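Local coordinates for diguanylate cyclase/phosphodiesterase-domain containing protein (Thermotoga maritima MSB8, PDB 6KHU) that is a putative diguanylate cyclase with a GGDEF-type domain, whose active relatives make cyclic di-GMP from GTP, though its signature motif is degenerate, at residues C58-V61 with P62-V66. Numbering follows the deposited sequence.
Sequences CVRV and PLDSV
Asp64 turns its carboxylate back onto the main-chain N-H groups of Arg60 and Val61 across a type I beta turn (Val61 to Asp64). Its CB sits 3.3 Å from Val61 O and 3.8 Å from Val59 CG1, Val59 and Asp64 running past each other in opposite senses. With CG turned beside its own backbone N (chi1 -62°), the carboxylate carbon comes within 3.7 Å of Val61 CG2. At the tip, OD2 takes Arg60 N (2.9 Å) on its anti lone pair, while Val61 N, in a straighter bond of 3.0 Å (161°), comes from above the carboxylate plane. A water also donates to OD2; a bridge onward to Arg60 NH1, only 2.4 Å from it, is doubtful. OD1 takes the backbone N-H of Ile79 on strand 73-79, tying the loop to the sheet. The turn is closed by Asp64 N bonding to Val61 O at 3.0 Å. Val59 CG2 meets Val66 CG2 at 4.1 Å. Replacing Asp64 by an alanine removes both oxygens and would probably leave the amides of Arg60, Val61 and Ile79 without their acceptor. One buried carboxylate thus satisfies three main-chain donors, which probably stabilise its charge, where the chain leaving helix 41-57 reverses into strand 65-68.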
loop_
_atom_site.group_PDB
_atom_site.type_symbol
_atom_site.label_atom_id
_atom_site.label_comp_id
_atom_site.label_asym_id
_atom_site.label_seq_id
_atom_site.Cartn_x
_atom_site.Cartn_y
_atom_site.Cartn_z
ATOM N N CYS A 58 -9.095 1.983 -1.530
ATOM C CA CYS A 58 -8.876 0.577 -1.878
ATOM C C CYS A 58 -9.272 -0.392 -0.772
ATOM O O CYS A 58 -9.334 -1.599 -1.024
ATOM C CB CYS A 58 -7.403 0.322 -2.198
ATOM S SG CYS A 58 -6.726 1.371 -3.481
ATOM N N VAL A 59 -9.477 0.095 0.450
ATOM C CA VAL A 59 -9.800 -0.770 1.580
ATOM C C VAL A 59 -11.190 -1.368 1.368
ATOM O O VAL A 59 -12.188 -0.642 1.332
ATOM C CB VAL A 59 -9.725 0.028 2.891
ATOM C CG1 VAL A 59 -10.402 -0.713 4.053
ATOM C CG2 VAL A 59 -8.273 0.359 3.220
ATOM N N ARG A 60 -11.259 -2.698 1.233
ATOM C CA ARG A 60 -12.534 -3.387 1.032
ATOM C C ARG A 60 -13.089 -4.029 2.295
ATOM O O ARG A 60 -14.311 -4.114 2.449
ATOM C CB ARG A 60 -12.417 -4.496 -0.020
ATOM C CG ARG A 60 -11.500 -4.261 -1.190
ATOM C CD ARG A 60 -11.381 -5.574 -1.991
ATOM N NE ARG A 60 -12.576 -6.405 -1.825
ATOM C CZ ARG A 60 -12.608 -7.577 -1.186
ATOM N NH1 ARG A 60 -11.508 -8.072 -0.643
ATOM N NH2 ARG A 60 -13.746 -8.254 -1.076
ATOM N N VAL A 61 -12.235 -4.523 3.182
ATOM C CA VAL A 61 -12.698 -5.122 4.433
ATOM C C VAL A 61 -11.905 -4.508 5.567
ATOM O O VAL A 61 -10.827 -3.925 5.342
ATOM C CB VAL A 61 -12.582 -6.668 4.394
ATOM C CG1 VAL A 61 -13.444 -7.221 3.263
ATOM C CG2 VAL A 61 -11.123 -7.103 4.212
ATOM N N PRO A 62 -12.414 -4.567 6.802
ATOM C CA PRO A 62 -11.760 -3.835 7.904
ATOM C C PRO A 62 -10.300 -4.202 8.154
ATOM O O PRO A 62 -9.545 -3.355 8.656
ATOM C CB PRO A 62 -12.643 -4.175 9.112
ATOM C CG PRO A 62 -13.994 -4.414 8.521
ATOM C CD PRO A 62 -13.716 -5.126 7.218
ATOM N N LEU A 63 -9.872 -5.420 7.800
ATOM C CA LEU A 63 -8.474 -5.821 7.977
ATOM C C LEU A 63 -7.536 -5.118 6.987
ATOM O O LEU A 63 -6.352 -4.913 7.294
ATOM C CB LEU A 63 -8.348 -7.340 7.818
ATOM C CG LEU A 63 -8.089 -8.291 8.998
ATOM C CD1 LEU A 63 -8.397 -7.703 10.349
ATOM C CD2 LEU A 63 -8.842 -9.610 8.786
ATOM N N ASP A 64 -8.025 -4.774 5.794
ATOM C CA ASP A 64 -7.205 -4.013 4.851
ATOM C C ASP A 64 -6.727 -2.723 5.512
ATOM O O ASP A 64 -7.476 -2.072 6.245
ATOM C CB ASP A 64 -8.003 -3.681 3.590
ATOM C CG ASP A 64 -8.463 -4.911 2.826
ATOM O OD1 ASP A 64 -7.867 -6.000 2.961
ATOM O OD2 ASP A 64 -9.421 -4.772 2.048
ATOM N N SER A 65 -5.466 -2.353 5.276
ATOM C CA SER A 65 -4.873 -1.279 6.065
ATOM C C SER A 65 -3.961 -0.392 5.226
ATOM O O SER A 65 -3.262 -0.852 4.317
ATOM C CB SER A 65 -4.064 -1.818 7.267
ATOM O OG SER A 65 -4.763 -2.832 7.972
ATOM N N VAL A 66 -3.945 0.886 5.598
ATOM C CA VAL A 66 -3.065 1.901 5.032
ATOM C C VAL A 66 -2.125 2.377 6.128
ATOM O O VAL A 66 -2.565 2.679 7.248
ATOM C CB VAL A 66 -3.871 3.092 4.476
ATOM C CG1 VAL A 66 -2.940 4.128 3.857
ATOM C CG2 VAL A 66 -4.916 2.620 3.501
HETATM O O HOH W 1 -9.751 -6.798 0.452
#